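Local coordinates for protein phenol hydroxylase component phN (Pseudomonas stutzeri, PDB 3U52) that probably serves as the oxygenase subunit of a multicomponent phenol hydroxylase, using a carboxylate-bridged type of di-iron centre to hydroxylate phenol with molecular oxygen, at residues Q28-K31 / D32-E36; R183-G186 / P187-L191; H329-S332 / H333-W336; D367-K371 / Y372-R376; L452-H455 / Q456-G460. One frame throughout, in Å; residues are numbered along the deposited sequence.

Contact 1 (Q28-K31 / D32-E36); sequences QDKK and DIFPE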
# COMPACT_ATOMS: atom_id res chain seq x y z
N GLN A 28 -34.62 -18.59 -31.26
CA GLN A 28 -33.93 -19.83 -30.91
C GLN A 28 -34.69 -20.43 -29.75
O GLN A 28 -35.33 -19.69 -28.97
CB GLN A 28 -32.45 -19.59 -30.53
CG GLN A 28 -31.51 -19.19 -31.65
CD GLN A 28 -31.23 -20.28 -32.69
OE1 GLN A 28 -30.81 -19.96 -33.80
NE2 GLN A 28 -31.42 -21.55 -32.33
N ASP A 29 -34.69 -21.74 -29.64
CA ASP A 29 -35.33 -22.42 -28.52
C ASP A 29 -34.54 -22.13 -27.23
O ASP A 29 -33.33 -22.20 -27.22
CB ASP A 29 -35.30 -23.94 -28.75
CG ASP A 29 -36.31 -24.66 -27.91
OD1 ASP A 29 -36.17 -24.70 -26.67
OD2 ASP A 29 -37.29 -25.19 -28.49
N LYS A 30 -35.25 -21.82 -26.15
CA LYS A 30 -34.65 -21.63 -24.82
C LYS A 30 -33.80 -22.87 -24.41
O LYS A 30 -32.75 -22.76 -23.75
CB LYS A 30 -35.76 -21.29 -23.83
CG LYS A 30 -35.32 -20.71 -22.49
CD LYS A 30 -36.42 -19.85 -21.88
CE LYS A 30 -36.00 -19.20 -20.54
NZ LYS A 30 -35.19 -17.92 -20.68
N LYS A 31 -34.22 -24.06 -24.86
CA LYS A 31 -33.53 -25.29 -24.51
C LYS A 31 -32.25 -25.48 -25.30
O LYS A 31 -31.42 -26.32 -24.94
CB LYS A 31 -34.43 -26.53 -24.66
CG LYS A 31 -35.53 -26.63 -23.61
CD LYS A 31 -34.96 -26.75 -22.18
CE LYS A 31 -35.89 -26.11 -21.15
NZ LYS A 31 -35.26 -26.04 -19.78
N ASP A 32 -32.09 -24.72 -26.39
CA ASP A 32 -30.85 -24.76 -27.17
C ASP A 32 -29.88 -23.72 -26.61
O ASP A 32 -28.68 -23.90 -26.68
CB ASP A 32 -31.11 -24.49 -28.66
CG ASP A 32 -31.69 -25.72 -29.39
OD1 ASP A 32 -31.42 -26.86 -28.95
OD2 ASP A 32 -32.44 -25.54 -30.37
N ILE A 33 -30.41 -22.61 -26.14
CA ILE A 33 -29.57 -21.55 -25.57
C ILE A 33 -29.09 -22.00 -24.15
O ILE A 33 -27.94 -21.74 -23.78
CB ILE A 33 -30.34 -20.24 -25.49
CG1 ILE A 33 -30.64 -19.72 -26.90
CG2 ILE A 33 -29.53 -19.17 -24.71
CD1 ILE A 33 -31.59 -18.63 -26.92
N PHE A 34 -29.95 -22.70 -23.40
CA PHE A 34 -29.66 -23.27 -22.04
C PHE A 34 -29.86 -24.79 -21.94
O PHE A 34 -30.81 -25.23 -21.31
CB PHE A 34 -30.51 -22.57 -20.97
CG PHE A 34 -30.36 -21.08 -20.98
CD1 PHE A 34 -31.37 -20.29 -21.49
CD2 PHE A 34 -29.18 -20.46 -20.48
CE1 PHE A 34 -31.23 -18.88 -21.48
CE2 PHE A 34 -29.05 -19.09 -20.49
CZ PHE A 34 -30.05 -18.30 -21.00
N PRO A 35 -28.98 -25.58 -22.57
CA PRO A 35 -29.15 -27.02 -22.73
C PRO A 35 -28.77 -27.85 -21.52
O PRO A 35 -29.08 -29.03 -21.49
CB PRO A 35 -28.18 -27.35 -23.89
CG PRO A 35 -27.03 -26.29 -23.68
CD PRO A 35 -27.75 -25.07 -23.22
N GLU A 36 -28.15 -27.24 -20.50
CA GLU A 36 -27.56 -28.04 -19.40
C GLU A 36 -28.39 -28.07 -18.13
O GLU A 36 -28.01 -28.69 -17.15
CB GLU A 36 -26.16 -27.55 -19.05
CG GLU A 36 -25.14 -27.74 -20.11
CD GLU A 36 -23.76 -27.40 -19.62
OE1 GLU A 36 -23.55 -27.27 -18.38
OE2 GLU A 36 -22.86 -27.29 -20.48
O HOH W 1 -33.24 -23.21 -31.40

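Contact 2 (R183-G186 / P187-L191); sequences RSAG and PFEFL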
# COMPACT_ATOMS: atom_id res chain seq x y z
N ARG A 183 -16.48 -30.04 -11.62
CA ARG A 183 -16.60 -29.43 -12.97
C ARG A 183 -17.11 -30.42 -14.07
O ARG A 183 -17.66 -30.00 -15.09
CB ARG A 183 -15.28 -28.86 -13.38
CG ARG A 183 -14.86 -27.62 -12.57
CD ARG A 183 -13.90 -26.82 -13.41
NE ARG A 183 -12.62 -27.49 -13.52
CZ ARG A 183 -11.79 -27.42 -14.56
NH1 ARG A 183 -10.62 -28.07 -14.52
NH2 ARG A 183 -12.12 -26.75 -15.66
N SER A 184 -16.96 -31.72 -13.85
CA SER A 184 -17.58 -32.66 -14.75
C SER A 184 -19.06 -32.88 -14.49
O SER A 184 -19.77 -33.43 -15.35
CB SER A 184 -16.79 -33.94 -14.75
OG SER A 184 -16.83 -34.55 -13.49
N ALA A 185 -19.51 -32.51 -13.29
CA ALA A 185 -20.90 -32.63 -12.86
C ALA A 185 -21.70 -31.53 -13.60
O ALA A 185 -21.10 -30.62 -14.21
CB ALA A 185 -20.99 -32.43 -11.36
N GLY A 186 -23.03 -31.63 -13.60
CA GLY A 186 -23.86 -30.53 -14.14
C GLY A 186 -23.82 -29.26 -13.26
O GLY A 186 -23.13 -29.24 -12.19
N PRO A 187 -24.50 -28.19 -13.72
CA PRO A 187 -24.43 -26.88 -13.07
C PRO A 187 -25.03 -26.78 -11.65
O PRO A 187 -24.45 -26.13 -10.78
CB PRO A 187 -25.15 -25.93 -14.07
CG PRO A 187 -26.04 -26.87 -14.90
CD PRO A 187 -25.31 -28.17 -14.96
N PHE A 188 -26.17 -27.43 -11.40
CA PHE A 188 -26.71 -27.44 -10.04
C PHE A 188 -25.84 -28.16 -9.03
O PHE A 188 -25.72 -27.70 -7.86
CB PHE A 188 -28.16 -27.95 -10.00
CG PHE A 188 -29.14 -27.03 -10.74
CD1 PHE A 188 -29.68 -27.41 -11.95
CD2 PHE A 188 -29.53 -25.82 -10.18
CE1 PHE A 188 -30.57 -26.57 -12.63
CE2 PHE A 188 -30.42 -24.95 -10.84
CZ PHE A 188 -30.93 -25.34 -12.09
N GLU A 189 -25.25 -29.27 -9.44
CA GLU A 189 -24.34 -30.01 -8.54
C GLU A 189 -23.06 -29.20 -8.35
O GLU A 189 -22.56 -29.08 -7.23
CB GLU A 189 -24.02 -31.43 -9.04
CG GLU A 189 -23.15 -32.20 -8.03
CD GLU A 189 -22.87 -33.64 -8.43
OE1 GLU A 189 -22.16 -34.30 -7.66
OE2 GLU A 189 -23.33 -34.14 -9.48
N PHE A 190 -22.58 -28.58 -9.42
CA PHE A 190 -21.38 -27.72 -9.30
C PHE A 190 -21.64 -26.65 -8.21
O PHE A 190 -20.83 -26.49 -7.27
CB PHE A 190 -20.98 -27.05 -10.61
CG PHE A 190 -19.80 -26.08 -10.49
CD1 PHE A 190 -18.49 -26.53 -10.46
CD2 PHE A 190 -20.02 -24.72 -10.33
CE1 PHE A 190 -17.41 -25.64 -10.33
CE2 PHE A 190 -18.95 -23.83 -10.19
CZ PHE A 190 -17.65 -24.30 -10.20
N LEU A 191 -22.77 -25.96 -8.33
CA LEU A 191 -23.10 -24.94 -7.31
C LEU A 191 -23.29 -25.54 -5.90
O LEU A 191 -22.83 -24.97 -4.88
CB LEU A 191 -24.32 -24.13 -7.75
CG LEU A 191 -24.06 -22.68 -8.22
CD1 LEU A 191 -22.61 -22.25 -8.67
CD2 LEU A 191 -25.13 -22.26 -9.15
O HOH W 2 -24.62 -33.33 -11.70

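Contact 3 (H329-S332 / H333-W336); sequences HHLS and HQLW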
# COMPACT_ATOMS: atom_id res chain seq x y z
N HIS A 329 -9.98 -36.43 16.30
CA HIS A 329 -8.96 -36.77 17.31
C HIS A 329 -7.72 -37.50 16.69
O HIS A 329 -6.74 -37.75 17.40
CB HIS A 329 -9.56 -37.61 18.43
CG HIS A 329 -10.72 -36.95 19.10
ND1 HIS A 329 -10.59 -35.78 19.83
CD2 HIS A 329 -12.03 -37.27 19.12
CE1 HIS A 329 -11.78 -35.41 20.27
NE2 HIS A 329 -12.67 -36.30 19.86
N HIS A 330 -7.81 -37.84 15.40
CA HIS A 330 -6.84 -38.78 14.76
C HIS A 330 -6.25 -38.23 13.47
O HIS A 330 -5.07 -38.46 13.16
CB HIS A 330 -7.57 -40.08 14.43
CG HIS A 330 -7.93 -40.90 15.64
ND1 HIS A 330 -6.98 -41.59 16.37
CD2 HIS A 330 -9.11 -41.12 16.26
CE1 HIS A 330 -7.57 -42.21 17.38
NE2 HIS A 330 -8.86 -41.95 17.32
N LEU A 331 -7.07 -37.48 12.74
CA LEU A 331 -6.78 -37.08 11.33
C LEU A 331 -5.40 -36.48 11.07
O LEU A 331 -4.64 -36.97 10.20
CB LEU A 331 -7.81 -36.07 10.90
CG LEU A 331 -8.27 -36.17 9.48
CD1 LEU A 331 -8.90 -37.59 9.20
CD2 LEU A 331 -9.36 -35.10 9.33
N SER A 332 -5.05 -35.44 11.80
CA SER A 332 -3.78 -34.74 11.53
C SER A 332 -2.57 -35.63 11.79
O SER A 332 -1.58 -35.58 11.06
CB SER A 332 -3.72 -33.44 12.33
OG SER A 332 -3.51 -33.69 13.70
N HIS A 333 -2.66 -36.47 12.81
CA HIS A 333 -1.57 -37.38 13.19
C HIS A 333 -1.38 -38.53 12.16
O HIS A 333 -0.25 -38.86 11.78
CB HIS A 333 -1.85 -37.94 14.59
CG HIS A 333 -2.33 -36.89 15.57
ND1 HIS A 333 -1.55 -35.80 15.94
CD2 HIS A 333 -3.53 -36.74 16.20
CE1 HIS A 333 -2.24 -35.04 16.78
NE2 HIS A 333 -3.43 -35.59 16.96
N GLN A 334 -2.48 -39.14 11.71
CA GLN A 334 -2.44 -40.14 10.63
C GLN A 334 -1.82 -39.57 9.34
O GLN A 334 -0.95 -40.20 8.69
CB GLN A 334 -3.86 -40.68 10.35
CG GLN A 334 -4.44 -41.48 11.50
CD GLN A 334 -5.94 -41.78 11.35
OE1 GLN A 334 -6.70 -41.01 10.78
NE2 GLN A 334 -6.35 -42.94 11.90
N LEU A 335 -2.20 -38.37 8.96
CA LEU A 335 -1.69 -37.79 7.75
C LEU A 335 -0.22 -37.37 7.88
O LEU A 335 0.56 -37.54 6.94
CB LEU A 335 -2.56 -36.59 7.34
CG LEU A 335 -3.76 -37.09 6.55
CD1 LEU A 335 -4.86 -36.16 6.88
CD2 LEU A 335 -3.36 -36.98 5.09
N TRP A 336 0.19 -36.85 9.05
CA TRP A 336 1.56 -36.32 9.13
C TRP A 336 2.51 -37.47 9.01
O TRP A 336 3.52 -37.45 8.30
CB TRP A 336 1.81 -35.57 10.43
CG TRP A 336 3.21 -34.99 10.58
CD1 TRP A 336 4.20 -35.39 11.46
CD2 TRP A 336 3.78 -33.93 9.80
NE1 TRP A 336 5.32 -34.60 11.31
CE2 TRP A 336 5.08 -33.68 10.32
CE3 TRP A 336 3.30 -33.12 8.76
CZ2 TRP A 336 5.90 -32.68 9.82
CZ3 TRP A 336 4.12 -32.13 8.26
CH2 TRP A 336 5.41 -31.92 8.79

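Contact 4 (D367-K371 / Y372-R376); sequences DTFDK and YYRPR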
# COMPACT_ATOMS: atom_id res chain seq x y z
N ASP A 367 -7.09 -37.89 24.70
CA ASP A 367 -7.58 -39.26 24.59
C ASP A 367 -6.85 -40.11 23.54
O ASP A 367 -7.10 -41.33 23.48
CB ASP A 367 -9.07 -39.25 24.20
CG ASP A 367 -9.93 -38.42 25.14
OD1 ASP A 367 -10.05 -38.81 26.32
OD2 ASP A 367 -10.50 -37.37 24.71
N THR A 368 -6.03 -39.48 22.67
CA THR A 368 -5.40 -40.19 21.52
C THR A 368 -3.88 -40.00 21.30
O THR A 368 -3.21 -40.93 20.87
CB THR A 368 -6.07 -39.82 20.19
OG1 THR A 368 -6.00 -38.40 20.00
CG2 THR A 368 -7.56 -40.27 20.19
N PHE A 369 -3.34 -38.81 21.60
CA PHE A 369 -1.98 -38.56 21.17
C PHE A 369 -0.95 -39.43 21.89
O PHE A 369 -0.10 -40.04 21.23
CB PHE A 369 -1.58 -37.10 21.28
CG PHE A 369 -0.24 -36.81 20.64
CD1 PHE A 369 -0.10 -36.68 19.26
CD2 PHE A 369 0.90 -36.66 21.45
CE1 PHE A 369 1.15 -36.43 18.69
CE2 PHE A 369 2.17 -36.39 20.89
CZ PHE A 369 2.27 -36.27 19.50
N ASP A 370 -1.02 -39.49 23.22
CA ASP A 370 -0.03 -40.27 23.97
C ASP A 370 -0.17 -41.75 23.74
O ASP A 370 0.83 -42.47 23.71
CB ASP A 370 -0.09 -39.93 25.46
CG ASP A 370 0.46 -38.54 25.76
OD1 ASP A 370 1.15 -37.96 24.89
OD2 ASP A 370 0.22 -38.01 26.86
N LYS A 371 -1.41 -42.19 23.55
CA LYS A 371 -1.68 -43.61 23.32
C LYS A 371 -1.21 -44.09 21.94
O LYS A 371 -0.54 -45.13 21.81
CB LYS A 371 -3.18 -43.89 23.45
CG LYS A 371 -3.51 -45.39 23.55
CD LYS A 371 -4.93 -45.62 24.07
CE LYS A 371 -5.23 -44.85 25.38
NZ LYS A 371 -6.62 -45.12 25.92
N TYR A 372 -1.59 -43.35 20.90
CA TYR A 372 -1.40 -43.83 19.52
C TYR A 372 -0.31 -43.13 18.76
O TYR A 372 0.25 -43.74 17.85
CB TYR A 372 -2.71 -43.73 18.69
CG TYR A 372 -3.87 -44.48 19.27
CD1 TYR A 372 -4.95 -43.81 19.85
CD2 TYR A 372 -3.88 -45.86 19.28
CE1 TYR A 372 -6.03 -44.50 20.39
CE2 TYR A 372 -4.93 -46.57 19.83
CZ TYR A 372 -6.01 -45.89 20.39
OH TYR A 372 -7.04 -46.65 20.92
N TYR A 373 0.01 -41.87 19.08
CA TYR A 373 0.89 -41.11 18.20
C TYR A 373 2.28 -40.76 18.73
O TYR A 373 3.26 -40.91 18.01
CB TYR A 373 0.13 -39.92 17.53
CG TYR A 373 -1.14 -40.42 16.85
CD1 TYR A 373 -2.40 -40.12 17.34
CD2 TYR A 373 -1.06 -41.25 15.71
CE1 TYR A 373 -3.56 -40.64 16.76
CE2 TYR A 373 -2.22 -41.75 15.11
CZ TYR A 373 -3.46 -41.45 15.62
OH TYR A 373 -4.56 -41.99 14.98
N ARG A 374 2.36 -40.34 19.98
CA ARG A 374 3.65 -40.06 20.64
C ARG A 374 4.67 -41.22 20.47
O ARG A 374 5.81 -40.96 20.12
CB ARG A 374 3.42 -39.70 22.12
CG ARG A 374 4.69 -39.27 22.89
CD ARG A 374 4.33 -38.91 24.33
NE ARG A 374 3.79 -37.56 24.44
CZ ARG A 374 4.56 -36.46 24.47
NH1 ARG A 374 5.87 -36.57 24.36
NH2 ARG A 374 4.00 -35.25 24.60
N PRO A 375 4.26 -42.50 20.68
CA PRO A 375 5.21 -43.60 20.50
C PRO A 375 5.79 -43.71 19.07
O PRO A 375 6.91 -44.14 18.90
CB PRO A 375 4.40 -44.86 20.81
CG PRO A 375 3.05 -44.40 21.27
CD PRO A 375 2.94 -42.94 21.16
N ARG A 376 5.03 -43.27 18.06
CA ARG A 376 5.52 -43.26 16.69
C ARG A 376 6.70 -42.33 16.59
O ARG A 376 7.71 -42.71 16.00
CB ARG A 376 4.47 -42.74 15.72
CG ARG A 376 3.20 -43.53 15.73
CD ARG A 376 2.22 -43.00 14.62
NE ARG A 376 1.07 -43.92 14.60
CZ ARG A 376 0.20 -44.04 13.61
NH1 ARG A 376 0.32 -43.25 12.52
NH2 ARG A 376 -0.78 -44.92 13.74

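Contact 5 (L452-H455 / Q456-G460); sequences LPVH and QIYQG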
# COMPACT_ATOMS: atom_id res chain seq x y z
N LEU A 452 -5.57 -42.66 -11.05
CA LEU A 452 -4.94 -42.89 -9.75
C LEU A 452 -3.42 -42.91 -9.89
O LEU A 452 -2.84 -43.78 -10.56
CB LEU A 452 -5.45 -44.19 -9.12
CG LEU A 452 -6.90 -44.29 -8.64
CD1 LEU A 452 -7.03 -45.56 -7.78
CD2 LEU A 452 -7.23 -43.16 -7.75
N PRO A 453 -2.73 -41.94 -9.26
CA PRO A 453 -1.31 -41.83 -9.57
C PRO A 453 -0.51 -43.11 -9.38
O PRO A 453 0.32 -43.39 -10.21
CB PRO A 453 -0.83 -40.68 -8.69
CG PRO A 453 -2.05 -39.85 -8.44
CD PRO A 453 -3.19 -40.87 -8.34
N VAL A 454 -0.77 -43.89 -8.32
CA VAL A 454 -0.02 -45.12 -8.07
C VAL A 454 -0.23 -46.11 -9.21
O VAL A 454 0.72 -46.70 -9.70
CB VAL A 454 -0.42 -45.78 -6.69
CG1 VAL A 454 0.19 -47.19 -6.59
CG2 VAL A 454 0.12 -44.91 -5.54
N HIS A 455 -1.48 -46.29 -9.63
CA HIS A 455 -1.79 -47.15 -10.76
C HIS A 455 -1.15 -46.64 -12.06
O HIS A 455 -0.65 -47.41 -12.88
CB HIS A 455 -3.29 -47.27 -10.95
CG HIS A 455 -3.98 -47.96 -9.82
ND1 HIS A 455 -3.30 -48.52 -8.76
CD2 HIS A 455 -5.29 -48.20 -9.59
CE1 HIS A 455 -4.16 -49.02 -7.89
NE2 HIS A 455 -5.38 -48.86 -8.39
N GLN A 456 -1.17 -45.33 -12.27
CA GLN A 456 -0.57 -44.75 -13.46
C GLN A 456 0.95 -44.95 -13.56
O GLN A 456 1.48 -45.20 -14.65
CB GLN A 456 -1.03 -43.29 -13.61
CG GLN A 456 -2.53 -43.24 -13.94
CD GLN A 456 -2.88 -43.84 -15.29
OE1 GLN A 456 -2.15 -43.68 -16.26
NE2 GLN A 456 -4.00 -44.53 -15.36
N ILE A 457 1.65 -44.88 -12.42
CA ILE A 457 3.09 -45.16 -12.34
C ILE A 457 3.29 -46.62 -12.79
O ILE A 457 4.15 -46.90 -13.62
CB ILE A 457 3.66 -44.97 -10.90
CG1 ILE A 457 3.79 -43.48 -10.54
CG2 ILE A 457 5.04 -45.62 -10.76
CD1 ILE A 457 3.96 -43.21 -9.04
N TYR A 458 2.51 -47.55 -12.23
CA TYR A 458 2.63 -48.96 -12.58
C TYR A 458 2.23 -49.28 -14.04
O TYR A 458 2.79 -50.20 -14.62
CB TYR A 458 1.84 -49.86 -11.62
CG TYR A 458 2.49 -50.14 -10.28
CD1 TYR A 458 3.83 -50.34 -10.17
CD2 TYR A 458 1.71 -50.24 -9.12
CE1 TYR A 458 4.42 -50.64 -8.93
CE2 TYR A 458 2.26 -50.54 -7.90
CZ TYR A 458 3.61 -50.75 -7.80
OH TYR A 458 4.15 -51.03 -6.56
N GLN A 459 1.26 -48.57 -14.61
CA GLN A 459 0.98 -48.65 -16.10
C GLN A 459 2.12 -48.12 -17.05
O GLN A 459 2.09 -48.33 -18.29
CB GLN A 459 -0.33 -47.92 -16.41
CG GLN A 459 -1.55 -48.60 -15.84
CD GLN A 459 -2.82 -48.03 -16.31
OE1 GLN A 459 -2.90 -47.56 -17.42
NE2 GLN A 459 -3.84 -48.02 -15.45
N GLY A 460 3.09 -47.43 -16.47
CA GLY A 460 4.15 -46.73 -17.19
C GLY A 460 3.77 -45.37 -17.77
O GLY A 460 4.44 -44.91 -18.71
O HOH W 3 -5.69 -44.92 -13.11

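Contact 1 (Q28-K31 / D32-E36)
D29 offers one backbone oxygen to two amides of the following turn. D32 N reaches D29 O at 2.9 Å from above the carbonyl plane, whereas I33 N lies in that plane, 3.1 Å from D29 O. A single carbonyl thus accepts both an i to i+3 and an i to i+4 bond, and F34 N completes the helix 30-33 with a bond of 2.8 Å to K30 O. On the apolar side Q28 CB meets the tip of I33, CD1, at 3.8 Å, and the aliphatic part of K30 crosses obliquely beside the F34 ring, with K30 CG 4.1 Å from F34 CD1.

The side chain of D29 positions this turn as its N-cap. With CG anti to the backbone N (chi1 -161°), OD1 faces K31 N, which donates to D29 OD1 over 2.7 Å on the lone pair turned from the other oxygen. Aspartate suits the site because its short carboxylate can reach an amide at the helix start. A water accepts from D29 N and donates to D32 OD2, tying the two residues together. Farther out, K31 pairs with D38 and E36 with K117, while I33 and F34 also pack on apolar side chains of another protein chain.

The helix start would probably favour ionised carboxylates, partly offsetting the mutual repulsion expected of D29 and D32.

Contact 2 (R183-G186 / P187-L191)
R183 and F190 run side by side in the same direction, with R183 CG 3.9 Å from F190 CE1 and the guanidinium and ring planes 74° apart. Only the aliphatic part of the arginine meets the phenyl ring; NH2 goes on to a polar side chain of another protein chain. A185 then presents its methyl group to E189, CB lying 3.5 Å from OE2, and a side chain this small lets the glutamate lie along the turn. At the N-cap, glycine G186 brings no side chain to press on P187 CD. Its carbonyl oxygen takes the amide of F190, G186 O to F190 N 2.9 Å, while its own N-H donates to a water 3.0 Å from G186 N. That water donates to E189 OE2, which gets there with CG anti to the backbone N (chi1 -176°).

P187 suits the first turn of helix 187-216, where an amide hydrogen has no carbonyl one turn earlier to use. The next amides, of F188 and E189, bond to the carboxylate of E40. F188 and L191 help to line a xenon site.

Both oxygens of the buried E189 carboxylate have partners, K264 and W265 at OE1 and the water at OE2, which probably favours the charged form.

Contact 3 (H329-S332 / H333-W336)
The carbonyl oxygen of H330 takes two amides at the start of helix 331-342: Q334 N donates almost straight to H330 O at 3.0 Å (174° at the hydrogen), and H333 N adds a weak, bent bond of 3.1 Å to the same H330 O. Q334 follows its own amide back, its extended chain laying CG 3.5 Å from H330 O and the amide beside H330 CB. H330 ND1 bonds to Y373 OH.

Over the centre of one face of the H333 ring stands S332 OG, 3.5 Å above the plane, while H329 O lies at the edge near the plane, 3.6 Å from H333 CD2. S332 can do this because its hydroxyl sits between the backbone N and the carbonyl carbon (chi1 73°), a rotamer that small serine tolerates; OG is hydrogen-bonded to D281. H333 ND1 bonds to Y282 OH, which helps to fix the ring's rotation. L331 CG and L335 CD1 make a loose apolar contact at 4.3 Å.

S332, L335 and W336 press this turn against helix 254-283. W336 stacks on Y282 and bonds through NE1 to W351 O. From helix 369-385, Y373 stacks on the H333 ring, so the turn is buried between helices.

Contact 4 (D367-K371 / Y372-R376)
F369 lays its ring forward along the chain, over Y373 and R374. With CG anti to the backbone N (chi1 -172°), one face lies against the chain so that R374 N sits 4.0 Å above the ring centre; F369 CD1 touches Y373 CB and CE2 touches R374 CB, both at 3.7 Å. A flat apolar ring suits this position, since it can cover two residues at once.

R374 leaves the helix extended and then bends at chi3 (-82°), which turns its NE to D370. The salt bridge D370 OD1 to R374 NE is 2.7 Å long. The oxygen lies in the guanidinium plane, but the nitrogen approaches from above the carboxylate plane, so the two flat groups are not coplanar. D370 OD1 also bonds to S362, while R374 NH2 reaches D359 and S362.

K371 runs beside Y372 and puts its CG over the ring face, 4.0 Å from the centroid, a CH-pi contact made by the lysine's aliphatic part. T368, at the N-cap, makes no capping bond; its OG1 is hydrogen-bonded to H329 O instead, and the Y373 hydroxyl goes to H330.

F369 O accepts both Y373 N and R374 N, at 2.8 Å each, from opposite faces of its plane. This is a wide pi-type turn opening helix 369-385, and P375, which lacks an amide hydrogen, marks the kink that follows.

Contact 5 (L452-H455 / Q456-G460)
Q456 turns back along its own helix toward L452. Its CB lies 3.6 Å from L452 O and its CG 3.4 Å from that oxygen, so the start of the side chain runs past the carbonyl that also accepts the amide of Q456 (Q456 N to L452 O 2.8 Å). A bend at chi2 (-66°) then swings the amide end toward the helix start. There NE2 donates to a water 2.8 Å away, and this water also accepts from L452 N, bridging side chain and N-cap backbone; OE1 takes N461 ND2. Glutamine suits the place because it can donate at one branch and accept at the other.

I457 lays CG1 3.5 Å from P453 O, and its side chain borders a xenon site shared with A345 and Y475. V454 and Y458 lie side by side, CG1 to CE2 4.2 Å, while the tyrosine OH bonds to the backbone of another protein chain. Q459 passes H455 O with its CG at 3.3 Å and carries NE2 to the backbone of another chain as well. P453 fits the first turn, which needs no amide hydrogen from it. L452 packs on Q400 and Q403, in the loop that also holds zinc ligands C399 and C402.

Regular backbone bonds run through the helix as far as Q459 N. G460 then takes a positive phi (79°), easy for glycine, and its amide bonds to I457 O, one of the two bonds back into the last turn that, with the positive phi, make a Schellman motif closing helix 453-458.

Overall arrangement
The five contacts follow one another along the chain, each a local turn at or near a helix end. Contacts 1 and 2 belong to the hydroxylase part of the chain and have centres about 17 Å apart; they touch where E36 O meets P187 CG at 3.5 Å. Contacts 3 and 4, on the other side of the chain's centre, have centres about 11 Å apart and join helix 331-342 to helix 369-385 directly. Contact 5 stands apart, its centre about 26 Å from that of contact 3, near the zinc site. Such turns set where helices of this mainly helical subunit start and stop; contacts 1, 2, 4 and 5 also meet other protein chains.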